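PDB 5K5D: ParB domain protein nuclease from Sulfolobus solfataricus, which probably acts in archaeal DNA segregation as a ParB-type partition protein and may have nuclease activity. Local coordinates for residues V58-Y63 against Y82-Q87; Q88-A93 against A124-S129; E95-F100 against Q117-R122; R175-L180 against K194-R199. The protein carries 4 engineered substitutions. All coordinates share one frame; numbering follows the deposited sequence.

Contact 1: residues V58-Y63 against Y82-Q87; sequences VLIDGY and YDFDSQ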
loop_
_atom_site.group_PDB
_atom_site.type_symbol
_atom_site.label_atom_id
_atom_site.label_comp_id
_atom_site.label_asym_id
_atom_site.label_seq_id
_atom_site.Cartn_x
_atom_site.Cartn_y
_atom_site.Cartn_z
ATOM N N VAL B 58 -9.397 -20.088 3.242
ATOM C CA VAL B 58 -9.637 -18.753 2.725
ATOM C C VAL B 58 -8.371 -18.290 2.012
ATOM O O VAL B 58 -7.291 -18.242 2.607
ATOM C CB VAL B 58 -9.993 -17.757 3.853
ATOM C CG1 VAL B 58 -10.056 -16.337 3.315
ATOM C CG2 VAL B 58 -11.306 -18.140 4.508
ATOM N N LEU B 59 -8.512 -17.969 0.730
ATOM C CA LEU B 59 -7.399 -17.506 -0.085
ATOM C C LEU B 59 -6.875 -16.179 0.456
ATOM O O LEU B 59 -7.633 -15.227 0.649
ATOM C CB LEU B 59 -7.859 -17.326 -1.531
ATOM C CG LEU B 59 -6.938 -17.787 -2.663
ATOM C CD1 LEU B 59 -6.921 -16.755 -3.782
ATOM C CD2 LEU B 59 -5.533 -18.057 -2.161
ATOM N N ILE B 60 -5.573 -16.115 0.702
ATOM C CA ILE B 60 -4.965 -14.895 1.209
ATOM C C ILE B 60 -4.224 -14.194 0.090
ATOM O O ILE B 60 -4.392 -12.997 -0.135
ATOM C CB ILE B 60 -3.990 -15.195 2.364
ATOM C CG1 ILE B 60 -4.764 -15.685 3.587
ATOM C CG2 ILE B 60 -3.168 -13.961 2.712
ATOM C CD1 ILE B 60 -3.875 -16.035 4.758
ATOM N N ASP B 61 -3.408 -14.967 -0.614
ATOM C CA ASP B 61 -2.616 -14.461 -1.719
ATOM C C ASP B 61 -2.676 -15.411 -2.912
ATOM O O ASP B 61 -2.482 -16.617 -2.764
ATOM C CB ASP B 61 -1.162 -14.305 -1.289
ATOM C CG ASP B 61 -0.329 -13.615 -2.331
ATOM O OD1 ASP B 61 -0.727 -12.512 -2.759
ATOM O OD2 ASP B 61 0.715 -14.173 -2.729
ATOM N N GLY B 62 -2.944 -14.863 -4.092
ATOM C CA GLY B 62 -2.899 -15.647 -5.314
ATOM C C GLY B 62 -4.202 -15.642 -6.085
ATOM O O GLY B 62 -4.556 -16.635 -6.718
ATOM N N TYR B 63 -4.910 -14.519 -6.046
ATOM C CA TYR B 63 -6.233 -14.438 -6.657
ATOM C C TYR B 63 -6.206 -14.476 -8.182
ATOM O O TYR B 63 -7.029 -15.137 -8.809
ATOM C CB TYR B 63 -6.995 -13.215 -6.140
ATOM C CG TYR B 63 -7.573 -13.447 -4.765
ATOM C CD1 TYR B 63 -6.816 -13.224 -3.619
ATOM C CD2 TYR B 63 -8.866 -13.922 -4.613
ATOM C CE1 TYR B 63 -7.338 -13.456 -2.362
ATOM C CE2 TYR B 63 -9.398 -14.153 -3.363
ATOM C CZ TYR B 63 -8.632 -13.920 -2.240
ATOM O OH TYR B 63 -9.169 -14.152 -0.995
ATOM N N TYR B 82 -1.806 -22.062 6.233
ATOM C CA TYR B 82 -1.278 -21.535 7.479
ATOM C C TYR B 82 -2.237 -21.827 8.620
ATOM O O TYR B 82 -3.451 -21.884 8.425
ATOM C CB TYR B 82 -1.041 -20.033 7.359
ATOM C CG TYR B 82 0.202 -19.697 6.590
ATOM C CD1 TYR B 82 0.254 -19.856 5.210
ATOM C CD2 TYR B 82 1.331 -19.222 7.240
ATOM C CE1 TYR B 82 1.404 -19.551 4.500
ATOM C CE2 TYR B 82 2.483 -18.916 6.537
ATOM C CZ TYR B 82 2.513 -19.085 5.172
ATOM O OH TYR B 82 3.657 -18.782 4.480
ATOM N N ASP B 83 -1.684 -22.003 9.816
ATOM C CA ASP B 83 -2.477 -22.413 10.960
ATOM C C ASP B 83 -3.041 -21.230 11.734
ATOM O O ASP B 83 -2.764 -21.055 12.915
ATOM C CB ASP B 83 -1.653 -23.299 11.887
ATOM C CG ASP B 83 -2.466 -23.839 13.039
ATOM O OD1 ASP B 83 -3.657 -24.144 12.820
ATOM O OD2 ASP B 83 -1.923 -23.946 14.158
ATOM N N PHE B 84 -3.837 -20.417 11.059
ATOM C CA PHE B 84 -4.504 -19.310 11.724
ATOM C C PHE B 84 -5.782 -18.960 10.980
ATOM O O PHE B 84 -5.921 -19.260 9.795
ATOM C CB PHE B 84 -3.585 -18.091 11.822
ATOM C CG PHE B 84 -3.452 -17.324 10.537
ATOM C CD1 PHE B 84 -2.481 -17.664 9.608
ATOM C CD2 PHE B 84 -4.289 -16.257 10.265
ATOM C CE1 PHE B 84 -2.352 -16.958 8.430
ATOM C CE2 PHE B 84 -4.164 -15.546 9.088
ATOM C CZ PHE B 84 -3.194 -15.899 8.170
ATOM N N ASP B 85 -6.717 -18.345 11.690
ATOM C CA ASP B 85 -7.988 -17.948 11.110
ATOM C C ASP B 85 -7.884 -16.495 10.670
ATOM O O ASP B 85 -7.815 -15.591 11.502
ATOM C CB ASP B 85 -9.107 -18.122 12.138
ATOM C CG ASP B 85 -10.484 -17.993 11.531
ATOM O OD1 ASP B 85 -10.648 -17.200 10.581
ATOM O OD2 ASP B 85 -11.405 -18.691 12.008
ATOM N N SER B 86 -7.859 -16.280 9.358
ATOM C CA SER B 86 -7.700 -14.940 8.801
ATOM C C SER B 86 -8.851 -14.026 9.193
ATOM O O SER B 86 -8.708 -12.804 9.191
ATOM C CB SER B 86 -7.598 -15.001 7.278
ATOM O OG SER B 86 -8.837 -15.380 6.705
ATOM N N GLN B 87 -9.994 -14.621 9.525
ATOM C CA GLN B 87 -11.173 -13.846 9.907
ATOM C C GLN B 87 -11.081 -13.351 11.344
ATOM O O GLN B 87 -11.868 -12.508 11.768
ATOM C CB GLN B 87 -12.455 -14.658 9.704
ATOM C CG GLN B 87 -12.752 -14.997 8.250
ATOM C CD GLN B 87 -12.970 -13.763 7.388
ATOM O OE1 GLN B 87 -12.272 -13.557 6.392
ATOM N NE2 GLN B 87 -13.946 -12.940 7.765
#
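Ile60 holds CG1 anti to its carbonyl carbon (chi1 -68°) and then runs extended to CD1, while Phe84 places its ring between its own backbone N and carbonyl carbon (chi1 77°). These rotations leave CD1 and CZ as the atoms that meet: the side chains approach from opposite directions, and Ile60 CD1 comes within 3.5 Å of Phe84 CZ, meeting the ring obliquely, with Phe84 CE1 at 4.1 Å from the same methyl. A second touch involves Val58, two residues earlier: its CG1 rests 3.7 Å from Ser86 OG. That hydroxyl is engaged by Asp54, whose carboxylate also takes the backbone N of Val58, so one acid ties both segments. In the 82-87 loop an Asx turn, Gln87 N to Asp85 OD1 at 2.9 Å, shapes the chain just ahead of helix 90-99. Ile60 and Asp61 both face Ile52 in a classic beta bulge in an edge strand, 59-61, of the mixed sheet, and Gly62 N-caps the next helix, where its N and that of Tyr63 bind a citrate oxygen. The closer of the two touches is apolar, Ile60 against Phe84; at the other, the buried serine hydroxyl is satisfied by Asp54.

Contact 2: residues Q88-A93 against A124-S129; sequences QERDKA and AKMQAS. Engineered in segment 124-129: Met126 (natural residue Ile).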
loop_
_atom_site.group_PDB
_atom_site.type_symbol
_atom_site.label_atom_id
_atom_site.label_comp_id
_atom_site.label_asym_id
_atom_site.label_seq_id
_atom_site.Cartn_x
_atom_site.Cartn_y
_atom_site.Cartn_z
ATOM N N GLN B 88 -10.113 -13.877 12.089
ATOM C CA GLN B 88 -9.892 -13.447 13.463
ATOM C C GLN B 88 -8.528 -12.787 13.626
ATOM O O GLN B 88 -8.398 -11.777 14.318
ATOM C CB GLN B 88 -10.041 -14.622 14.429
ATOM C CG GLN B 88 -11.453 -15.185 14.496
ATOM C CD GLN B 88 -11.629 -16.178 15.625
ATOM O OE1 GLN B 88 -11.814 -15.794 16.781
ATOM N NE2 GLN B 88 -11.570 -17.464 15.298
ATOM N N GLU B 89 -7.514 -13.358 12.984
ATOM C CA GLU B 89 -6.174 -12.781 13.005
ATOM C C GLU B 89 -5.824 -12.127 11.664
ATOM O O GLU B 89 -4.801 -12.445 11.059
ATOM C CB GLU B 89 -5.133 -13.846 13.365
ATOM C CG GLU B 89 -5.178 -14.304 14.819
ATOM C CD GLU B 89 -4.347 -15.559 15.065
ATOM O OE1 GLU B 89 -4.803 -16.662 14.700
ATOM O OE2 GLU B 89 -3.238 -15.444 15.624
ATOM N N ARG B 90 -6.676 -11.214 11.207
ATOM C CA ARG B 90 -6.432 -10.492 9.963
ATOM C C ARG B 90 -4.987 -10.022 9.840
ATOM O O ARG B 90 -4.377 -10.138 8.777
ATOM C CB ARG B 90 -7.362 -9.287 9.851
ATOM C CG ARG B 90 -8.819 -9.640 9.649
ATOM C CD ARG B 90 -9.131 -10.037 8.214
ATOM N NE ARG B 90 -9.821 -8.968 7.503
ATOM C CZ ARG B 90 -10.450 -9.139 6.347
ATOM N NH1 ARG B 90 -10.475 -10.339 5.787
ATOM N NH2 ARG B 90 -11.059 -8.117 5.755
ATOM N N ASP B 91 -4.453 -9.476 10.926
ATOM C CA ASP B 91 -3.105 -8.923 10.911
ATOM C C ASP B 91 -2.116 -9.891 10.275
ATOM O O ASP B 91 -1.187 -9.471 9.580
ATOM C CB ASP B 91 -2.648 -8.507 12.318
ATOM C CG ASP B 91 -2.748 -9.634 13.332
ATOM O OD1 ASP B 91 -3.815 -10.278 13.407
ATOM O OD2 ASP B 91 -1.759 -9.876 14.061
ATOM N N LYS B 92 -2.325 -11.185 10.501
ATOM C CA LYS B 92 -1.456 -12.204 9.926
ATOM C C LYS B 92 -1.640 -12.330 8.413
ATOM O O LYS B 92 -0.668 -12.494 7.676
ATOM C CB LYS B 92 -1.670 -13.550 10.614
ATOM C CG LYS B 92 -1.087 -13.624 12.020
ATOM C CD LYS B 92 -1.355 -14.978 12.646
ATOM C CE LYS B 92 -0.557 -15.167 13.927
ATOM N NZ LYS B 92 -0.894 -14.144 14.952
ATOM N N ALA B 93 -2.884 -12.245 7.952
ATOM C CA ALA B 93 -3.160 -12.288 6.517
ATOM C C ALA B 93 -2.551 -11.063 5.848
ATOM O O ALA B 93 -1.940 -11.159 4.784
ATOM C CB ALA B 93 -4.656 -12.350 6.256
ATOM N N ALA B 124 -2.514 -0.686 11.761
ATOM C CA ALA B 124 -2.705 0.381 12.736
ATOM C C ALA B 124 -4.012 0.192 13.495
ATOM O O ALA B 124 -4.052 0.323 14.717
ATOM C CB ALA B 124 -2.673 1.740 12.055
ATOM N N LYS B 125 -5.079 -0.119 12.763
ATOM C CA LYS B 125 -6.383 -0.360 13.365
ATOM C C LYS B 125 -6.364 -1.624 14.221
ATOM O O LYS B 125 -7.052 -1.708 15.237
ATOM C CB LYS B 125 -7.452 -0.481 12.283
ATOM C CG LYS B 125 -7.530 0.710 11.339
ATOM C CD LYS B 125 -8.602 0.474 10.289
ATOM C CE LYS B 125 -8.755 1.652 9.342
ATOM N NZ LYS B 125 -9.793 1.361 8.313
HETATM N N MSE B 126 -5.570 -2.604 13.799
HETATM C CA MSE B 126 -5.413 -3.855 14.537
HETATM C C MSE B 126 -4.720 -3.644 15.881
HETATM O O MSE B 126 -4.806 -4.485 16.775
HETATM C CB MSE B 126 -4.613 -4.864 13.708
HETATM C CG MSE B 126 -5.385 -5.513 12.570
HETATM SE SE MSE B 126 -6.632 -6.885 13.185
HETATM C CE MSE B 126 -8.281 -6.151 12.439
ATOM N N GLN B 127 -4.022 -2.522 16.017
ATOM C CA GLN B 127 -3.295 -2.228 17.244
ATOM C C GLN B 127 -4.058 -1.243 18.127
ATOM O O GLN B 127 -3.834 -1.175 19.336
ATOM C CB GLN B 127 -1.902 -1.686 16.919
ATOM C CG GLN B 127 -1.024 -2.654 16.141
ATOM C CD GLN B 127 0.327 -2.058 15.785
ATOM O OE1 GLN B 127 0.585 -0.878 16.031
ATOM N NE2 GLN B 127 1.199 -2.875 15.201
ATOM N N ALA B 128 -4.956 -0.477 17.516
ATOM C CA ALA B 128 -5.818 0.428 18.266
ATOM C C ALA B 128 -7.013 -0.331 18.840
ATOM O O ALA B 128 -7.727 0.175 19.707
ATOM C CB ALA B 128 -6.285 1.571 17.382
ATOM N N SER B 129 -7.223 -1.549 18.348
ATOM C CA SER B 129 -8.315 -2.393 18.821
ATOM C C SER B 129 -7.830 -3.391 19.869
ATOM O O SER B 129 -8.626 -4.121 20.458
ATOM C CB SER B 129 -8.972 -3.132 17.653
ATOM O OG SER B 129 -8.067 -4.041 17.051
#
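Met126, an engineered selenomethionine in place of the natural isoleucine, reaches from helix 109-128 to the first turn of helix 90-99 and supplies every touch on its side. Its CG lies anti to the carbonyl carbon, and bends at chi2 (-76°) and chi3 bring SE and CE against the start of the other helix. Met126 CG meets Asp91 CB at 4.1 Å; farther out, Met126 SE lies 4.1 Å from the backbone N of Asp91, and the terminal CE of Met126 lies 4.2 Å from Arg90 CB. The chain thus lies alongside the turn and touches it at the roots of two side chains. Asp91 keeps its carboxylate between its backbone N and carbonyl carbon (chi1 55°), leaving the methylene as the part of its side chain nearest Met126 CG. Arg90 starts toward Met126, but bends at chi2 and chi3 carry its guanidinium away to Asp22 and Glu24, with which it forms salt bridges. Lys92 NZ reaches back to Glu89, just before the helix, and bridges to its OE2 at 2.8 Å from 40° out of the carboxylate plane. Near the end of the other helix Ser129 OG bonds Lys125 O at 3.1 Å, using an in-plane lone pair of the carbonyl. The chemistry is dispersive: a polarisable selenoether rests on the methylenes of two charged residues, and neither charged end takes part in the touch.

Contact 3: residues E95-F100 against Q117-R122; sequences ELIWTF and QKIADR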
loop_
_atom_site.group_PDB
_atom_site.type_symbol
_atom_site.label_atom_id
_atom_site.label_comp_id
_atom_site.label_asym_id
_atom_site.label_seq_id
_atom_site.Cartn_x
_atom_site.Cartn_y
_atom_site.Cartn_z
ATOM N N GLU B 95 0.049 -9.455 6.781
ATOM C CA GLU B 95 1.503 -9.566 6.727
ATOM C C GLU B 95 1.949 -10.454 5.579
ATOM O O GLU B 95 2.912 -10.139 4.879
ATOM C CB GLU B 95 2.061 -10.057 8.066
ATOM C CG GLU B 95 1.996 -8.987 9.145
ATOM C CD GLU B 95 1.885 -9.552 10.547
ATOM O OE1 GLU B 95 2.343 -10.693 10.779
ATOM O OE2 GLU B 95 1.331 -8.847 11.418
ATOM N N LEU B 96 1.232 -11.555 5.380
ATOM C CA LEU B 96 1.513 -12.460 4.274
ATOM C C LEU B 96 1.368 -11.762 2.929
ATOM O O LEU B 96 2.231 -11.888 2.066
ATOM C CB LEU B 96 0.611 -13.690 4.344
ATOM C CG LEU B 96 0.952 -14.626 5.501
ATOM C CD1 LEU B 96 -0.023 -15.792 5.566
ATOM C CD2 LEU B 96 2.386 -15.118 5.355
ATOM N N ILE B 97 0.281 -11.018 2.753
ATOM C CA ILE B 97 0.039 -10.323 1.497
ATOM C C ILE B 97 1.158 -9.336 1.194
ATOM O O ILE B 97 1.528 -9.143 0.036
ATOM C CB ILE B 97 -1.308 -9.575 1.501
ATOM C CG1 ILE B 97 -2.478 -10.564 1.500
ATOM C CG2 ILE B 97 -1.406 -8.654 0.288
ATOM C CD1 ILE B 97 -3.827 -9.911 1.765
ATOM N N TRP B 98 1.698 -8.712 2.236
ATOM C CA TRP B 98 2.791 -7.766 2.048
ATOM C C TRP B 98 4.091 -8.491 1.753
ATOM O O TRP B 98 4.884 -8.063 0.912
ATOM C CB TRP B 98 2.972 -6.879 3.276
ATOM C CG TRP B 98 4.170 -5.987 3.171
ATOM C CD1 TRP B 98 5.294 -6.023 3.944
ATOM C CD2 TRP B 98 4.374 -4.932 2.221
ATOM N NE1 TRP B 98 6.177 -5.050 3.543
ATOM C CE2 TRP B 98 5.634 -4.369 2.489
ATOM C CE3 TRP B 98 3.600 -4.408 1.182
ATOM C CZ2 TRP B 98 6.146 -3.302 1.749
ATOM C CZ3 TRP B 98 4.112 -3.353 0.449
ATOM C CH2 TRP B 98 5.372 -2.811 0.736
ATOM N N THR B 99 4.313 -9.591 2.460
ATOM C CA THR B 99 5.522 -10.371 2.274
ATOM C C THR B 99 5.629 -10.875 0.849
ATOM O O THR B 99 6.704 -10.841 0.258
ATOM C CB THR B 99 5.588 -11.565 3.236
ATOM O OG1 THR B 99 5.867 -11.095 4.560
ATOM C CG2 THR B 99 6.693 -12.517 2.806
ATOM N N PHE B 100 4.511 -11.327 0.292
ATOM C CA PHE B 100 4.526 -11.928 -1.034
ATOM C C PHE B 100 4.258 -10.948 -2.167
ATOM O O PHE B 100 4.145 -11.356 -3.323
ATOM C CB PHE B 100 3.555 -13.108 -1.105
ATOM C CG PHE B 100 4.002 -14.291 -0.304
ATOM C CD1 PHE B 100 3.333 -14.662 0.851
ATOM C CD2 PHE B 100 5.116 -15.018 -0.692
ATOM C CE1 PHE B 100 3.759 -15.751 1.597
ATOM C CE2 PHE B 100 5.552 -16.108 0.049
ATOM C CZ PHE B 100 4.873 -16.473 1.196
ATOM N N GLN B 117 0.761 1.296 2.113
ATOM C CA GLN B 117 -0.162 2.093 2.909
ATOM C C GLN B 117 -1.410 1.304 3.296
ATOM O O GLN B 117 -1.849 1.360 4.444
ATOM C CB GLN B 117 -0.563 3.377 2.175
ATOM C CG GLN B 117 -1.623 4.181 2.910
ATOM C CD GLN B 117 -2.054 5.419 2.156
ATOM O OE1 GLN B 117 -1.310 5.953 1.335
ATOM N NE2 GLN B 117 -3.269 5.883 2.430
ATOM N N LYS B 118 -1.983 0.577 2.338
ATOM C CA LYS B 118 -3.186 -0.208 2.603
ATOM C C LYS B 118 -2.921 -1.178 3.736
ATOM O O LYS B 118 -3.765 -1.387 4.604
ATOM C CB LYS B 118 -3.632 -0.981 1.365
ATOM C CG LYS B 118 -4.390 -0.162 0.349
ATOM C CD LYS B 118 -4.834 -1.040 -0.802
ATOM C CE LYS B 118 -5.324 -0.214 -1.976
ATOM N NZ LYS B 118 -5.692 -1.076 -3.133
ATOM N N ILE B 119 -1.732 -1.765 3.718
ATOM C CA ILE B 119 -1.325 -2.693 4.761
ATOM C C ILE B 119 -1.115 -1.971 6.094
ATOM O O ILE B 119 -1.728 -2.329 7.097
ATOM C CB ILE B 119 -0.051 -3.467 4.362
ATOM C CG1 ILE B 119 -0.323 -4.338 3.130
ATOM C CG2 ILE B 119 0.438 -4.327 5.511
ATOM C CD1 ILE B 119 -1.373 -5.422 3.352
ATOM N N ALA B 120 -0.269 -0.944 6.099
ATOM C CA ALA B 120 0.076 -0.249 7.341
ATOM C C ALA B 120 -1.152 0.331 8.051
ATOM O O ALA B 120 -1.235 0.312 9.279
ATOM C CB ALA B 120 1.116 0.834 7.082
ATOM N N ASP B 121 -2.094 0.842 7.264
ATOM C CA ASP B 121 -3.369 1.336 7.773
ATOM C C ASP B 121 -4.166 0.239 8.473
ATOM O O ASP B 121 -4.809 0.494 9.491
ATOM C CB ASP B 121 -4.213 1.918 6.631
ATOM C CG ASP B 121 -3.761 3.309 6.211
ATOM O OD1 ASP B 121 -2.634 3.720 6.566
ATOM O OD2 ASP B 121 -4.537 3.990 5.514
ATOM N N ARG B 122 -4.138 -0.972 7.918
ATOM C CA ARG B 122 -4.853 -2.099 8.514
ATOM C C ARG B 122 -4.215 -2.469 9.843
ATOM O O ARG B 122 -4.902 -2.640 10.852
ATOM C CB ARG B 122 -4.835 -3.327 7.602
ATOM C CG ARG B 122 -5.371 -3.116 6.195
ATOM C CD ARG B 122 -6.772 -2.545 6.193
ATOM N NE ARG B 122 -7.496 -2.915 4.977
ATOM C CZ ARG B 122 -7.373 -2.299 3.804
ATOM N NH1 ARG B 122 -6.542 -1.272 3.670
ATOM N NH2 ARG B 122 -8.082 -2.714 2.764
#
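Ile119 of helix 109-128 packs against Trp98 and Ile97 of helix 90-99, with its CB directed at the partner helix. From CB the side chain divides: CG2 stands anti to the backbone N, and CG1 anti to the carbonyl carbon. Ile119 CG1 makes the nearest approach, 4.2 Å to Trp98 CB, and meets the indole obliquely. The chain then bends (chi2 -63°) instead of running straight, and its tip, Ile119 CD1, arrives 4.5 Å from Ile97 CG2. One isoleucine branch is thereby shared between two consecutive residues of the facing helix, and the backbones come to 7.1 Å between the CA atoms of Trp98 and Ile119. Trp98 extends CG anti to its own backbone N (chi1 174°), which swings the indole toward helix 170-180; there the ring stacks on Phe116, and NE1 donates to the carbonyl O of Leu180. The touching groups are wholly apolar and buried. Helix 90-99 is sandwiched here: Leu96 and Ile97 rest on Ile60 of strand 59-61, while Trp98 faces helix 109-128. Helix 170-180 flanks both helices, touched by Ile119 at Leu180 and by Ala120 at Tyr173 and Leu177, so the contact joins the ParB-N sheet layer to helices later in the chain.

Contact 4: residues R175-L180 against K194-R199; sequences RILKEL and KMAILR
Helices 170-180 and 189-201, consecutive in the chain, form a helix-helix pair, and Leu177 is the residue of the first segment that meets the second. The cross-helix interactions are all apolar. Leu177 points CB at its partner with CG anti to the carbonyl carbon (chi1 -59°), and both its methyls take part: CD1 meets Ala196 CB and also Met195 CE, while CD2 meets Met195 CE. The closest CA pair, Leu177 and Ala196, is 8.1 Å apart. Selenomethionine Met195 bends at chi2 and chi3 to bring its terminal methyl across the leucine obliquely. Polar ends of the 194-199 segment find partners on other helices: Arg199 forms a salt bridge with Asp121, and Lys194 with Asp219. Further apolar cover comes from helix 109-128, where Phe116 touches Met195. Atom by atom, Leu177 CD1 lies 4.0 Å from Ala196 CB, and Met195 CE sits 4.0 Å from Leu177 CD2.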
loop_
_atom_site.group_PDB
_atom_site.type_symbol
_atom_site.label_atom_id
_atom_site.label_comp_id
_atom_site.label_asym_id
_atom_site.label_seq_id
_atom_site.Cartn_x
_atom_site.Cartn_y
_atom_site.Cartn_z
ATOM N N ARG B 175 7.070 3.675 12.490
ATOM C CA ARG B 175 7.636 2.514 13.163
ATOM C C ARG B 175 6.964 1.257 12.636
ATOM O O ARG B 175 7.595 0.209 12.495
ATOM C CB ARG B 175 7.463 2.621 14.680
ATOM C CG ARG B 175 6.363 1.738 15.253
ATOM C CD ARG B 175 6.229 1.915 16.762
ATOM N NE ARG B 175 6.075 3.319 17.136
ATOM C CZ ARG B 175 5.326 3.750 18.145
ATOM N NH1 ARG B 175 4.647 2.885 18.886
ATOM N NH2 ARG B 175 5.252 5.047 18.411
ATOM N N ILE B 176 5.673 1.376 12.341
ATOM C CA ILE B 176 4.916 0.273 11.772
ATOM C C ILE B 176 5.481 -0.121 10.410
ATOM O O ILE B 176 5.619 -1.304 10.107
ATOM C CB ILE B 176 3.429 0.632 11.640
ATOM C CG1 ILE B 176 2.793 0.716 13.029
ATOM C CG2 ILE B 176 2.714 -0.387 10.778
ATOM C CD1 ILE B 176 1.290 0.821 13.011
ATOM N N LEU B 177 5.816 0.880 9.601
ATOM C CA LEU B 177 6.438 0.646 8.306
ATOM C C LEU B 177 7.727 -0.142 8.463
ATOM O O LEU B 177 7.943 -1.140 7.771
ATOM C CB LEU B 177 6.743 1.968 7.607
ATOM C CG LEU B 177 5.542 2.868 7.341
ATOM C CD1 LEU B 177 5.980 4.158 6.654
ATOM C CD2 LEU B 177 4.515 2.117 6.514
ATOM N N LYS B 178 8.587 0.316 9.369
ATOM C CA LYS B 178 9.869 -0.341 9.590
ATOM C C LYS B 178 9.674 -1.810 9.942
ATOM O O LYS B 178 10.357 -2.679 9.402
ATOM C CB LYS B 178 10.685 0.381 10.667
ATOM C CG LYS B 178 11.313 1.683 10.192
ATOM C CD LYS B 178 12.293 2.246 11.214
ATOM C CE LYS B 178 11.609 2.526 12.547
ATOM N NZ LYS B 178 12.523 3.177 13.532
ATOM N N GLU B 179 8.727 -2.087 10.831
ATOM C CA GLU B 179 8.427 -3.460 11.225
ATOM C C GLU B 179 8.106 -4.340 10.021
ATOM O O GLU B 179 8.484 -5.510 9.979
ATOM C CB GLU B 179 7.261 -3.489 12.213
ATOM C CG GLU B 179 7.556 -2.800 13.533
ATOM C CD GLU B 179 6.319 -2.640 14.391
ATOM O OE1 GLU B 179 5.202 -2.823 13.860
ATOM O OE2 GLU B 179 6.460 -2.332 15.592
ATOM N N LEU B 180 7.406 -3.765 9.045
ATOM C CA LEU B 180 6.966 -4.493 7.859
ATOM C C LEU B 180 8.058 -4.629 6.803
ATOM O O LEU B 180 7.918 -5.398 5.850
ATOM C CB LEU B 180 5.758 -3.796 7.240
ATOM C CG LEU B 180 4.429 -3.948 7.975
ATOM C CD1 LEU B 180 3.382 -3.026 7.363
ATOM C CD2 LEU B 180 3.976 -5.399 7.929
ATOM N N LYS B 194 9.482 9.799 4.628
ATOM C CA LYS B 194 8.780 10.710 3.735
ATOM C C LYS B 194 7.326 10.294 3.614
ATOM O O LYS B 194 6.423 11.122 3.717
ATOM C CB LYS B 194 9.420 10.706 2.344
ATOM C CG LYS B 194 10.703 11.500 2.236
ATOM C CD LYS B 194 11.351 11.280 0.881
ATOM C CE LYS B 194 12.635 12.084 0.736
ATOM N NZ LYS B 194 13.399 11.685 -0.480
HETATM N N MSE B 195 7.105 9.005 3.386
HETATM C CA MSE B 195 5.754 8.495 3.213
HETATM C C MSE B 195 4.949 8.668 4.491
HETATM O O MSE B 195 3.783 9.060 4.447
HETATM C CB MSE B 195 5.771 7.028 2.784
HETATM C CG MSE B 195 4.463 6.578 2.149
HETATM SE SE MSE B 195 3.417 5.344 3.239
HETATM C CE MSE B 195 4.396 3.714 2.842
ATOM N N ALA B 196 5.581 8.387 5.628
ATOM C CA ALA B 196 4.912 8.481 6.920
ATOM C C ALA B 196 4.472 9.910 7.223
ATOM O O ALA B 196 3.346 10.141 7.671
ATOM C CB ALA B 196 5.810 7.949 8.027
ATOM N N ILE B 197 5.361 10.868 6.972
ATOM C CA ILE B 197 5.046 12.278 7.189
ATOM C C ILE B 197 3.916 12.751 6.279
ATOM O O ILE B 197 3.017 13.471 6.710
ATOM C CB ILE B 197 6.279 13.169 6.982
ATOM C CG1 ILE B 197 7.336 12.846 8.038
ATOM C CG2 ILE B 197 5.890 14.640 7.046
ATOM C CD1 ILE B 197 8.572 13.703 7.951
ATOM N N LEU B 198 3.959 12.346 5.014
ATOM C CA LEU B 198 2.911 12.720 4.082
ATOM C C LEU B 198 1.601 12.050 4.473
ATOM O O LEU B 198 0.542 12.668 4.424
ATOM C CB LEU B 198 3.285 12.333 2.647
ATOM C CG LEU B 198 4.544 12.956 2.040
ATOM C CD1 LEU B 198 4.690 12.539 0.588
ATOM C CD2 LEU B 198 4.522 14.470 2.166
ATOM N N ARG B 199 1.680 10.786 4.870
ATOM C CA ARG B 199 0.481 10.016 5.170
ATOM C C ARG B 199 -0.308 10.640 6.314
ATOM O O ARG B 199 -1.542 10.609 6.318
ATOM C CB ARG B 199 0.845 8.569 5.501
ATOM C CG ARG B 199 -0.279 7.582 5.251
ATOM C CD ARG B 199 -1.180 7.460 6.455
ATOM N NE ARG B 199 -2.419 6.765 6.129
ATOM C CZ ARG B 199 -3.579 7.373 5.913
ATOM N NH1 ARG B 199 -3.660 8.695 5.998
ATOM N NH2 ARG B 199 -4.659 6.659 5.621
#

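Helix 90-99 connects the first three contacts: Phe84 CE2 of contact 1 packs 3.5 Å from Lys92 CB of contact 2, and Ile60 CD1 lies 3.9 Å from Leu96 CD1 of contact 3. Contacts 2 and 3, with centres 11 Å apart, are successive steps along the same pair of helices, contact 3 being nested within the chain loop that contact 2 closes. Contact 4 adjoins contact 3 (centres 12 Å apart), joined by the salt bridge from Asp121 OD2 to Arg199 NH2 at 2.7 Å; its nearest atoms are about 12 Å from contact 1. A citrate, probably from crystallisation, binds at contact 1 and lies near the Ile97 side chain of contact 3.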